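Local coordinates for ribose-phosphate pyrophosphokinase (Sulfolobus solfataricus, PDB 4TWB), which catalyses the transfer of the pyrophosphoryl group of ATP to the 1-hydroxyl of ribose 5-phosphate, giving phosphoribosyl pyrophosphate and AMP, at residues A[82-87]-A[116-121]; A[112-117]-A[133-138]; A[159-164]-A[177-182]. All blocks are in the same frame, centred on the assembly; numbering follows the deposited sequence.

Contacts 1 and 2 are neighbours in the N-terminal domain, centres about 8 Å apart; contact 3 lies in the phosphoribosyltransferase domain, its centre about 33 Å from that of contact 1. Contact 1 is buried in the sheet, contacts 2 and 3 only partly so. Contacts 1 and 3 each belong to a beta-alpha-beta unit, but contact 1 joins its strands through several hydrogen bonds, whereas contact 3 has one such bond and packing of proline, phenylalanine and aliphatic side chains. Contact 2 shares Val116 and Gly117 with contact 1 and sets the end of helix 105-114 against a loop, through a weak serine bond and an aromatic ring; Glu138 probably pairs with the backbone of Asn119 and Leu121.

Contact 1 of 3, residues A[82-87]-A[116-121]; sequences LTAIVP and VGVNTL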
ATOM      1  N   LEU A  82      11.840  19.188  -0.973  1.00 44.53           N
ATOM      2  CA  LEU A  82      11.683  17.857  -0.417  1.00 48.18           C
ATOM      3  C   LEU A  82      12.700  16.943  -1.079  1.00 47.48           C
ATOM      4  O   LEU A  82      12.705  16.784  -2.305  1.00 35.93           O
ATOM      5  CB  LEU A  82      10.272  17.314  -0.658  1.00 38.53           C
ATOM      6  CG  LEU A  82       9.711  16.367   0.405  1.00 40.77           C
ATOM      7  CD1 LEU A  82       8.915  15.264  -0.276  1.00 44.24           C
ATOM      8  CD2 LEU A  82      10.791  15.776   1.311  1.00 33.03           C
ATOM      9  N   THR A  83      13.563  16.355  -0.254  1.00 39.95           N
ATOM     10  CA  THR A  83      14.469  15.314  -0.706  1.00 35.91           C
ATOM     11  C   THR A  83      14.053  14.018  -0.043  1.00 38.35           C
ATOM     12  O   THR A  83      14.081  13.888   1.186  1.00 33.63           O
ATOM     13  CB  THR A  83      15.923  15.624  -0.346  1.00 41.66           C
ATOM     14  OG1 THR A  83      16.379  16.740  -1.123  1.00 49.08           O
ATOM     15  CG2 THR A  83      16.796  14.418  -0.628  1.00 32.03           C
ATOM     16  N   ALA A  84      13.650  13.056  -0.863  1.00 31.21           N
ATOM     17  CA  ALA A  84      13.218  11.770  -0.344  1.00 31.37           C
ATOM     18  C   ALA A  84      14.350  10.778  -0.413  1.00 31.58           C
ATOM     19  O   ALA A  84      14.795  10.407  -1.497  1.00 32.54           O
ATOM     20  CB  ALA A  84      12.022  11.261  -1.126  1.00 33.54           C
ATOM     21  N   ILE A  85      14.820  10.363   0.752  1.00 28.49           N
ATOM     22  CA  ILE A  85      15.845   9.340   0.845  1.00 34.22           C
ATOM     23  C   ILE A  85      15.139   8.019   1.086  1.00 32.84           C
ATOM     24  O   ILE A  85      14.663   7.739   2.188  1.00 35.74           O
ATOM     25  CB  ILE A  85      16.841   9.628   1.991  1.00 38.50           C
ATOM     26  CG1 ILE A  85      17.634  10.908   1.712  1.00 34.62           C
ATOM     27  CG2 ILE A  85      17.791   8.445   2.200  1.00 24.54           C
ATOM     28  CD1 ILE A  85      18.272  11.483   2.965  1.00 29.79           C
ATOM     29  N   VAL A  86      15.024   7.223   0.041  1.00 28.06           N
ATOM     30  CA  VAL A  86      14.391   5.926   0.174  1.00 25.89           C
ATOM     31  C   VAL A  86      15.430   4.860  -0.114  1.00 28.92           C
ATOM     32  O   VAL A  86      15.744   4.581  -1.278  1.00 39.43           O
ATOM     33  CB  VAL A  86      13.091   5.844  -0.688  1.00 29.23           C
ATOM     34  CG1 VAL A  86      12.983   7.052  -1.588  1.00 25.10           C
ATOM     35  CG2 VAL A  86      12.976   4.533  -1.467  1.00 26.30           C
ATOM     36  N   PRO A  87      16.030   4.320   0.959  1.00 32.41           N
ATOM     37  CA  PRO A  87      17.140   3.366   0.880  1.00 30.45           C
ATOM     38  C   PRO A  87      16.819   2.169  -0.017  1.00 39.01           C
ATOM     39  O   PRO A  87      17.549   1.899  -0.967  1.00 42.00           O
ATOM     40  CB  PRO A  87      17.341   2.940   2.341  1.00 33.88           C
ATOM     41  CG  PRO A  87      16.922   4.139   3.126  1.00 32.79           C
ATOM     42  CD  PRO A  87      15.765   4.739   2.346  1.00 29.28           C
ATOM     43  N   VAL A 116       2.802  14.776  -5.752  1.00 33.94           N
ATOM     44  CA  VAL A 116       3.033  14.459  -4.332  1.00 42.04           C
ATOM     45  C   VAL A 116       4.162  15.287  -3.730  1.00 42.92           C
ATOM     46  O   VAL A 116       4.221  15.465  -2.511  1.00 46.79           O
ATOM     47  CB  VAL A 116       3.277  12.941  -4.077  1.00 31.47           C
ATOM     48  CG1 VAL A 116       4.340  12.724  -3.026  1.00 41.47           C
ATOM     49  CG2 VAL A 116       2.000  12.232  -3.672  1.00 38.26           C
ATOM     50  N   GLY A 117       5.056  15.786  -4.583  1.00 33.18           N
ATOM     51  CA  GLY A 117       5.973  16.858  -4.202  1.00 39.08           C
ATOM     52  C   GLY A 117       7.445  16.568  -3.918  1.00 58.58           C
ATOM     53  O   GLY A 117       8.147  17.435  -3.387  1.00 55.01           O
ATOM     54  N   VAL A 118       7.926  15.370  -4.250  1.00 50.68           N
ATOM     55  CA  VAL A 118       9.343  15.051  -4.067  1.00 37.63           C
ATOM     56  C   VAL A 118      10.189  15.734  -5.149  1.00 41.20           C
ATOM     57  O   VAL A 118       9.966  15.555  -6.353  1.00 36.22           O
ATOM     58  CB  VAL A 118       9.600  13.530  -4.080  1.00 40.07           C
ATOM     59  CG1 VAL A 118      11.069  13.257  -3.942  1.00 32.67           C
ATOM     60  CG2 VAL A 118       8.843  12.849  -2.960  1.00 33.72           C
ATOM     61  N   ASN A 119      11.160  16.524  -4.709  1.00 37.43           N
ATOM     62  CA  ASN A 119      12.012  17.265  -5.629  1.00 39.33           C
ATOM     63  C   ASN A 119      13.229  16.446  -6.021  1.00 45.59           C
ATOM     64  O   ASN A 119      13.589  16.337  -7.198  1.00 38.63           O
ATOM     65  CB  ASN A 119      12.480  18.571  -4.984  1.00 45.83           C
ATOM     66  CG  ASN A 119      11.342  19.532  -4.721  1.00 55.61           C
ATOM     67  OD1 ASN A 119      11.079  19.917  -3.576  1.00 40.34           O
ATOM     68  ND2 ASN A 119      10.654  19.921  -5.782  1.00 40.81           N
ATOM     69  N   THR A 120      13.862  15.863  -5.010  1.00 45.06           N
ATOM     70  CA  THR A 120      15.068  15.089  -5.206  1.00 38.95           C
ATOM     71  C   THR A 120      14.874  13.722  -4.598  1.00 41.18           C
ATOM     72  O   THR A 120      14.461  13.607  -3.442  1.00 35.41           O
ATOM     73  CB  THR A 120      16.287  15.785  -4.561  1.00 43.85           C
ATOM     74  OG1 THR A 120      16.792  16.788  -5.452  1.00 50.31           O
ATOM     75  CG2 THR A 120      17.388  14.788  -4.280  1.00 40.76           C
ATOM     76  N   LEU A 121      15.182  12.693  -5.386  1.00 36.46           N
ATOM     77  CA  LEU A 121      15.086  11.297  -4.949  1.00 32.40           C
ATOM     78  C   LEU A 121      16.461  10.647  -4.764  1.00 39.02           C
ATOM     79  O   LEU A 121      17.292  10.657  -5.680  1.00 41.80           O
ATOM     80  CB  LEU A 121      14.249  10.512  -5.957  1.00 31.66           C
ATOM     81  CG  LEU A 121      14.187   8.993  -5.857  1.00 30.07           C
ATOM     82  CD1 LEU A 121      13.677   8.570  -4.508  1.00 31.89           C
ATOM     83  CD2 LEU A 121      13.283   8.448  -6.951  1.00 31.09           C
TER
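Thr83 with Thr120 and Ala84 with Leu121 pair as parallel neighbours in the mixed sheet of the N-terminal domain, strands 81-86 and 120-124 being joined through helix 105-114 in a beta-alpha-beta crossover. Hydrogen bonds set the register. The carbonyl O of Leu82 takes two backbone donors, Thr120 N at 3.1 Å and, from just before the strand, Asn119 N at 2.9 Å, the latter tilted 19° from the carbonyl plane. Two residues on, Ala84 N reaches Thr120 O, continuing the ladder.

Asn119 adds a side-chain bond at the mouth of the strand pair. With CG beside its own backbone N (chi1 -65°), the amide turns back so that a lone pair of Asn119 OD1 meets Leu82 N at 2.8 Å, almost straight at 171°. Replacing Asn119 by an alanine would remove OD1 and would probably leave the N-H of Leu82 without this acceptor.

Side-chain packing lies on both sides of the pair. Thr83 and Thr120 lie side by side on one, pointing the same way, their CG2 methyls 3.7 Å apart. On the side of Ala84 and Leu121, Val118, just ahead of the strand, uses both branches: CG2 meets Leu82 CD1, and CG1 rests on Ala84 CB. Helix 60-76 covers Leu82 through Ala71 and Ile74. Farther along the strand, Leu121 CD1 meets Val86 CG1 at 3.4 Å.

Contact 2 of 3, residues A[112-117]-A[133-138]; sequences ILSEVG and SYFKGE
Ser114 and Leu113 meet Phe135 and Lys136 in a small, partly buried packing contact between the C-terminal end of helix 105-114 and the loop leading into strand 138-142, one of the two outermost strands of the N-terminal sheet within this chain. The polar part is one weak hydrogen bond: Lys136 N donates to Ser114 OG over 3.3 Å, at 164°. Ser114 OG stands beside its own backbone N (chi1 -59°) on a side chain that leaves the helix toward the loop, and also lies 3.5 Å from Phe135 CD1, an oblique approach to the ring.

Of the loop residues, Phe135 is the one most covered by the helix end. Its CG lies anti to the backbone N (chi1 178°), which carries the ring back toward the helix until Phe135 CE1 comes 4.1 Å from Leu113 CB. One face of the ring takes Gly137 N, 3.4 Å above the plane and offset toward the rim. Leu110 and Val118 add further apolar contacts to the ring. Lys136 contributes CB, 3.7 Å from Ser114 OG, while the rest of the chain, bent at chi2, runs off from the helix. Ile112 packs against Ile112 of the second subunit, so the helix end also borders the dimer interface.

The helix closes just here in a Schellman motif with Gly117 as the C-prime residue, held by Val118 N to Leu113 O and Gly117 N to Ser114 O, the usual way of ending a helix at a glycine with positive phi.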
ATOM      1  N   ILE A 112       4.290   8.914  -9.373  1.00 33.92           N
ATOM      2  CA  ILE A 112       3.552   9.296  -8.179  1.00 27.27           C
ATOM      3  C   ILE A 112       4.372  10.153  -7.236  1.00 39.36           C
ATOM      4  O   ILE A 112       3.818  11.011  -6.560  1.00 43.24           O
ATOM      5  CB  ILE A 112       3.048   8.062  -7.395  1.00 40.21           C
ATOM      6  CG1 ILE A 112       1.882   7.397  -8.134  1.00 33.22           C
ATOM      7  CG2 ILE A 112       2.629   8.445  -5.974  1.00 24.69           C
ATOM      8  CD1 ILE A 112       1.227   6.271  -7.363  1.00 34.94           C
ATOM      9  N   LEU A 113       5.680   9.904  -7.163  1.00 38.40           N
ATOM     10  CA  LEU A 113       6.552  10.669  -6.269  1.00 32.43           C
ATOM     11  C   LEU A 113       6.801  12.101  -6.742  1.00 38.11           C
ATOM     12  O   LEU A 113       7.054  12.978  -5.923  1.00 39.25           O
ATOM     13  CB  LEU A 113       7.892   9.963  -6.075  1.00 30.92           C
ATOM     14  CG  LEU A 113       7.920   8.715  -5.197  1.00 35.98           C
ATOM     15  CD1 LEU A 113       9.248   7.990  -5.363  1.00 23.44           C
ATOM     16  CD2 LEU A 113       7.711   9.081  -3.745  1.00 27.70           C
ATOM     17  N   SER A 114       6.760  12.332  -8.054  1.00 38.36           N
ATOM     18  CA  SER A 114       6.921  13.683  -8.607  1.00 39.63           C
ATOM     19  C   SER A 114       5.700  14.529  -8.256  1.00 48.78           C
ATOM     20  O   SER A 114       5.821  15.564  -7.593  1.00 46.69           O
ATOM     21  CB  SER A 114       7.117  13.654 -10.129  1.00 43.61           C
ATOM     22  OG  SER A 114       8.257  12.903 -10.510  1.00 52.16           O
ATOM     23  N   GLU A 115       4.531  14.089  -8.732  1.00 53.52           N
ATOM     24  CA  GLU A 115       3.255  14.484  -8.146  1.00 46.02           C
ATOM     25  C   GLU A 115       3.464  14.119  -6.689  1.00 52.44           C
ATOM     26  O   GLU A 115       4.269  13.244  -6.409  1.00 74.12           O
ATOM     27  CB  GLU A 115       2.141  13.643  -8.769  1.00 46.32           C
ATOM     28  CG  GLU A 115       0.824  13.615  -8.001  1.00 55.44           C
ATOM     29  CD  GLU A 115      -0.055  14.822  -8.292  1.00 92.70           C
ATOM     30  OE1 GLU A 115       0.185  15.497  -9.323  1.00 97.96           O
ATOM     31  OE2 GLU A 115      -0.984  15.091  -7.490  1.00 70.87           O
ATOM     32  N   VAL A 116       2.802  14.776  -5.752  1.00 33.94           N
ATOM     33  CA  VAL A 116       3.033  14.459  -4.332  1.00 42.04           C
ATOM     34  C   VAL A 116       4.162  15.287  -3.730  1.00 42.92           C
ATOM     35  O   VAL A 116       4.221  15.465  -2.511  1.00 46.79           O
ATOM     36  CB  VAL A 116       3.277  12.941  -4.077  1.00 31.47           C
ATOM     37  CG1 VAL A 116       4.340  12.724  -3.026  1.00 41.47           C
ATOM     38  CG2 VAL A 116       2.000  12.232  -3.672  1.00 38.26           C
ATOM     39  N   GLY A 117       5.056  15.786  -4.583  1.00 33.18           N
ATOM     40  CA  GLY A 117       5.973  16.858  -4.202  1.00 39.08           C
ATOM     41  C   GLY A 117       7.445  16.568  -3.918  1.00 58.58           C
ATOM     42  O   GLY A 117       8.147  17.435  -3.387  1.00 55.01           O
ATOM     43  N   SER A 133      14.959   7.069 -14.576  1.00 46.04           N
ATOM     44  CA  SER A 133      14.760   8.134 -15.554  1.00 49.53           C
ATOM     45  C   SER A 133      13.300   8.598 -15.536  1.00 55.46           C
ATOM     46  O   SER A 133      12.996   9.755 -15.852  1.00 66.96           O
ATOM     47  CB  SER A 133      15.160   7.668 -16.961  1.00 61.11           C
ATOM     48  OG  SER A 133      14.202   6.772 -17.505  1.00 71.68           O
ATOM     49  N   TYR A 134      12.403   7.695 -15.160  1.00 45.72           N
ATOM     50  CA  TYR A 134      10.981   8.003 -15.101  1.00 50.81           C
ATOM     51  C   TYR A 134      10.699   9.134 -14.121  1.00 55.95           C
ATOM     52  O   TYR A 134       9.752   9.904 -14.310  1.00 68.52           O
ATOM     53  CB  TYR A 134      10.172   6.766 -14.709  1.00 44.94           C
ATOM     54  CG  TYR A 134      10.117   5.676 -15.765  1.00 46.06           C
ATOM     55  CD1 TYR A 134       9.547   5.913 -17.009  1.00 47.04           C
ATOM     56  CD2 TYR A 134      10.618   4.404 -15.506  1.00 43.02           C
ATOM     57  CE1 TYR A 134       9.484   4.910 -17.970  1.00 43.68           C
ATOM     58  CE2 TYR A 134      10.567   3.402 -16.455  1.00 43.43           C
ATOM     59  CZ  TYR A 134       9.997   3.656 -17.684  1.00 57.00           C
ATOM     60  OH  TYR A 134       9.948   2.650 -18.626  1.00 54.85           O
ATOM     61  N   PHE A 135      11.519   9.228 -13.074  1.00 50.06           N
ATOM     62  CA  PHE A 135      11.355  10.279 -12.069  1.00 49.89           C
ATOM     63  C   PHE A 135      11.787  11.613 -12.659  1.00 57.62           C
ATOM     64  O   PHE A 135      12.870  11.723 -13.241  1.00 53.58           O
ATOM     65  CB  PHE A 135      12.159   9.967 -10.817  1.00 33.86           C
ATOM     66  CG  PHE A 135      12.065  11.026  -9.753  1.00 38.58           C
ATOM     67  CD1 PHE A 135      10.899  11.197  -9.024  1.00 39.60           C
ATOM     68  CD2 PHE A 135      13.149  11.833  -9.463  1.00 36.20           C
ATOM     69  CE1 PHE A 135      10.811  12.156  -8.028  1.00 36.03           C
ATOM     70  CE2 PHE A 135      13.078  12.792  -8.472  1.00 39.21           C
ATOM     71  CZ  PHE A 135      11.902  12.955  -7.753  1.00 44.97           C
ATOM     72  N   LYS A 136      10.932  12.624 -12.506  1.00 61.58           N
ATOM     73  CA  LYS A 136      11.127  13.897 -13.189  1.00 68.56           C
ATOM     74  C   LYS A 136      12.102  14.848 -12.487  1.00 62.70           C
ATOM     75  O   LYS A 136      12.815  15.608 -13.146  1.00 71.28           O
ATOM     76  CB  LYS A 136       9.779  14.568 -13.475  1.00 71.31           C
ATOM     77  CG  LYS A 136       8.992  13.863 -14.578  1.00 83.97           C
ATOM     78  CD  LYS A 136       9.889  13.596 -15.798  1.00 99.62           C
ATOM     79  CE  LYS A 136       9.279  12.576 -16.763  1.00109.02           C
ATOM     80  NZ  LYS A 136      10.263  12.092 -17.788  1.00 79.55           N
ATOM     81  N   GLY A 137      12.150  14.795 -11.160  1.00 53.46           N
ATOM     82  CA  GLY A 137      13.093  15.602 -10.406  1.00 54.49           C
ATOM     83  C   GLY A 137      14.555  15.201 -10.536  1.00 53.15           C
ATOM     84  O   GLY A 137      14.963  14.562 -11.514  1.00 40.40           O
ATOM     85  N   GLU A 138      15.343  15.590  -9.534  1.00 53.31           N
ATOM     86  CA  GLU A 138      16.776  15.305  -9.492  1.00 44.48           C
ATOM     87  C   GLU A 138      17.053  13.943  -8.852  1.00 52.66           C
ATOM     88  O   GLU A 138      16.474  13.599  -7.813  1.00 43.42           O
ATOM     89  CB  GLU A 138      17.531  16.407  -8.729  1.00 49.09           C
ATOM     90  CG  GLU A 138      17.321  17.837  -9.271  1.00 97.96           C
ATOM     91  CD  GLU A 138      16.154  18.586  -8.602  1.00126.10           C
ATOM     92  OE1 GLU A 138      16.244  18.894  -7.385  1.00 96.42           O
ATOM     93  OE2 GLU A 138      15.152  18.883  -9.302  1.00103.31           O
TER

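Contact 3 of 3, residues A[159-164]-A[177-182]; sequences PFILAP and EEINAP
Pro182 pairs with Phe160 as a strand partner would, yet its ring nitrogen has no hydrogen to give: where a parallel ladder would send an N-H to Pro159 O, the proline presents CD, 3.2 Å from that oxygen. The other half of the pairing is intact. Ile161 N donates to Pro182 O over 3.0 Å in a nearly straight bond (175°), with the donor in the carbonyl plane. Strand 183-185 starts at the next residue, and the pairing continues between Ile161 and Ser184.

The carbonyl oxygen of Pro182 also lies over one face of the Phe160 ring, 3.9 Å above the plane and offset toward the rim. A chi1 of -176° sets the Phe160 ring trans to the main-chain nitrogen and brings it nearer the proline. Phe160 CD1 then meets Pro182 CB at 3.6 Å, the two side chains crossing obliquely. Leu207, Lys210 and Ser184 also touch the aromatic side chain.

A second apolar cluster gathers around Ala181, the residue before the proline. Its methyl, directed toward the strand, touches Ile161 CD1 and Pro159 CB. Ile161 CD1 meets Ile179 CG2 at 4.2 Å, and Ile179 CD1 extends to Pro159 CG at 4.4 Å. Apart from this packing, Ala181 CB also sits 3.4 Å from Pro159 O. Ala172, Ile175 and Ala176 of helix 169-178 pack on Ile161 as well.

The helix ends in a Schellman motif at Asn180, whose positive phi turns the chain back toward the sheet, completing the crossover from strand 159-163 to strand 183-185. With one backbone bond and a proline in place of the other donor, the joint of turn and sheet is likely to depend largely on the fit of aliphatic and ring surfaces.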
ATOM      1  N   PRO A 159      40.265 -12.800  -0.317  1.00 70.58           N
ATOM      2  CA  PRO A 159      38.951 -12.764  -0.947  1.00 50.32           C
ATOM      3  C   PRO A 159      38.998 -12.942  -2.458  1.00 48.93           C
ATOM      4  O   PRO A 159      39.822 -12.350  -3.138  1.00 60.28           O
ATOM      5  CB  PRO A 159      38.465 -11.341  -0.645  1.00 46.63           C
ATOM      6  CG  PRO A 159      39.543 -10.691   0.185  1.00 52.92           C
ATOM      7  CD  PRO A 159      40.780 -11.445  -0.083  1.00 74.38           C
ATOM      8  N   PHE A 160      38.106 -13.766  -2.979  1.00 49.85           N
ATOM      9  CA  PHE A 160      37.800 -13.753  -4.395  1.00 47.29           C
ATOM     10  C   PHE A 160      36.350 -13.268  -4.542  1.00 50.31           C
ATOM     11  O   PHE A 160      35.451 -13.725  -3.844  1.00 53.34           O
ATOM     12  CB  PHE A 160      37.972 -15.145  -5.002  1.00 48.59           C
ATOM     13  CG  PHE A 160      37.755 -15.187  -6.488  1.00 54.89           C
ATOM     14  CD1 PHE A 160      38.828 -15.144  -7.360  1.00 50.24           C
ATOM     15  CD2 PHE A 160      36.477 -15.252  -7.010  1.00 44.11           C
ATOM     16  CE1 PHE A 160      38.629 -15.177  -8.719  1.00 54.91           C
ATOM     17  CE2 PHE A 160      36.272 -15.278  -8.364  1.00 49.55           C
ATOM     18  CZ  PHE A 160      37.352 -15.244  -9.225  1.00 56.78           C
ATOM     19  N   ILE A 161      36.115 -12.331  -5.441  1.00 39.24           N
ATOM     20  CA  ILE A 161      34.788 -11.749  -5.554  1.00 42.63           C
ATOM     21  C   ILE A 161      34.042 -12.224  -6.791  1.00 46.23           C
ATOM     22  O   ILE A 161      34.441 -11.952  -7.920  1.00 46.55           O
ATOM     23  CB  ILE A 161      34.850 -10.228  -5.471  1.00 42.87           C
ATOM     24  CG1 ILE A 161      35.033  -9.836  -4.003  1.00 36.52           C
ATOM     25  CG2 ILE A 161      33.594  -9.606  -6.033  1.00 36.26           C
ATOM     26  CD1 ILE A 161      35.764  -8.553  -3.812  1.00 53.59           C
ATOM     27  N   LEU A 162      32.953 -12.953  -6.551  1.00 42.15           N
ATOM     28  CA  LEU A 162      32.218 -13.654  -7.599  1.00 44.03           C
ATOM     29  C   LEU A 162      30.842 -13.044  -7.798  1.00 48.87           C
ATOM     30  O   LEU A 162      30.063 -12.936  -6.852  1.00 48.17           O
ATOM     31  CB  LEU A 162      32.052 -15.124  -7.220  1.00 50.00           C
ATOM     32  CG  LEU A 162      31.984 -16.189  -8.313  1.00 46.51           C
ATOM     33  CD1 LEU A 162      31.041 -17.278  -7.858  1.00 28.98           C
ATOM     34  CD2 LEU A 162      31.526 -15.605  -9.624  1.00 52.17           C
ATOM     35  N   ALA A 163      30.545 -12.652  -9.036  1.00 54.24           N
ATOM     36  CA  ALA A 163      29.236 -12.107  -9.407  1.00 55.49           C
ATOM     37  C   ALA A 163      28.373 -13.191 -10.059  1.00 58.35           C
ATOM     38  O   ALA A 163      28.808 -13.832 -11.004  1.00 56.52           O
ATOM     39  CB  ALA A 163      29.415 -10.938 -10.353  1.00 36.75           C
ATOM     40  N   PRO A 164      27.147 -13.397  -9.551  1.00 55.34           N
ATOM     41  CA  PRO A 164      26.277 -14.506  -9.956  1.00 56.26           C
ATOM     42  C   PRO A 164      25.867 -14.476 -11.423  1.00 59.24           C
ATOM     43  O   PRO A 164      25.549 -15.529 -11.977  1.00 62.99           O
ATOM     44  CB  PRO A 164      25.050 -14.335  -9.061  1.00 52.90           C
ATOM     45  CG  PRO A 164      25.537 -13.559  -7.903  1.00 62.69           C
ATOM     46  CD  PRO A 164      26.556 -12.617  -8.457  1.00 53.97           C
ATOM     47  N   GLU A 177      38.157  -4.243  -7.212  1.00 48.67           N
ATOM     48  CA  GLU A 177      39.284  -3.399  -7.611  1.00 48.24           C
ATOM     49  C   GLU A 177      39.733  -2.494  -6.476  1.00 48.75           C
ATOM     50  O   GLU A 177      40.912  -2.201  -6.341  1.00 50.79           O
ATOM     51  CB  GLU A 177      38.980  -2.594  -8.883  1.00 47.60           C
ATOM     52  CG  GLU A 177      38.997  -3.456 -10.139  1.00 62.45           C
ATOM     53  CD  GLU A 177      38.842  -2.660 -11.417  1.00 84.97           C
ATOM     54  OE1 GLU A 177      38.255  -1.553 -11.375  1.00 76.17           O
ATOM     55  OE2 GLU A 177      39.305  -3.154 -12.470  1.00 83.74           O
ATOM     56  N   GLU A 178      38.799  -2.072  -5.638  1.00 53.53           N
ATOM     57  CA  GLU A 178      39.142  -1.183  -4.536  1.00 49.68           C
ATOM     58  C   GLU A 178      39.903  -1.909  -3.429  1.00 52.34           C
ATOM     59  O   GLU A 178      40.565  -1.302  -2.581  1.00 49.28           O
ATOM     60  CB  GLU A 178      37.890  -0.525  -3.965  1.00 49.92           C
ATOM     61  CG  GLU A 178      38.170   0.280  -2.715  1.00 44.73           C
ATOM     62  CD  GLU A 178      37.077   1.260  -2.380  1.00 62.88           C
ATOM     63  OE1 GLU A 178      35.960   1.144  -2.949  1.00 57.53           O
ATOM     64  OE2 GLU A 178      37.353   2.144  -1.539  1.00 59.70           O
ATOM     65  N   ILE A 179      39.808  -3.222  -3.447  1.00 51.47           N
ATOM     66  CA  ILE A 179      40.380  -4.026  -2.387  1.00 44.71           C
ATOM     67  C   ILE A 179      41.486  -4.901  -3.006  1.00 52.11           C
ATOM     68  O   ILE A 179      42.076  -5.764  -2.354  1.00 47.26           O
ATOM     69  CB  ILE A 179      39.248  -4.842  -1.702  1.00 38.49           C
ATOM     70  CG1 ILE A 179      39.597  -5.176  -0.265  1.00 57.88           C
ATOM     71  CG2 ILE A 179      38.856  -6.104  -2.512  1.00 33.44           C
ATOM     72  CD1 ILE A 179      38.823  -6.374   0.235  1.00 64.01           C
ATOM     73  N   ASN A 180      41.763  -4.629  -4.281  1.00 55.08           N
ATOM     74  CA  ASN A 180      42.750  -5.353  -5.093  1.00 57.07           C
ATOM     75  C   ASN A 180      42.625  -6.871  -5.084  1.00 57.50           C
ATOM     76  O   ASN A 180      43.622  -7.589  -5.151  1.00 55.48           O
ATOM     77  CB  ASN A 180      44.182  -4.901  -4.796  1.00 45.90           C
ATOM     78  CG  ASN A 180      44.637  -3.804  -5.726  1.00 56.24           C
ATOM     79  OD1 ASN A 180      44.473  -3.896  -6.947  1.00 55.45           O
ATOM     80  ND2 ASN A 180      45.202  -2.749  -5.157  1.00 46.86           N
ATOM     81  N   ALA A 181      41.385  -7.343  -5.028  1.00 51.94           N
ATOM     82  CA  ALA A 181      41.097  -8.763  -5.071  1.00 39.87           C
ATOM     83  C   ALA A 181      40.777  -9.194  -6.502  1.00 45.55           C
ATOM     84  O   ALA A 181      40.479  -8.356  -7.363  1.00 45.68           O
ATOM     85  CB  ALA A 181      39.957  -9.069  -4.157  1.00 39.99           C
ATOM     86  N   PRO A 182      40.868 -10.503  -6.769  1.00 54.14           N
ATOM     87  CA  PRO A 182      40.494 -11.064  -8.069  1.00 50.81           C
ATOM     88  C   PRO A 182      38.977 -11.152  -8.147  1.00 51.50           C
ATOM     89  O   PRO A 182      38.330 -11.303  -7.115  1.00 33.09           O
ATOM     90  CB  PRO A 182      41.082 -12.482  -8.022  1.00 35.12           C
ATOM     91  CG  PRO A 182      41.858 -12.574  -6.741  1.00 42.11           C
ATOM     92  CD  PRO A 182      41.338 -11.538  -5.837  1.00 45.55           C
TER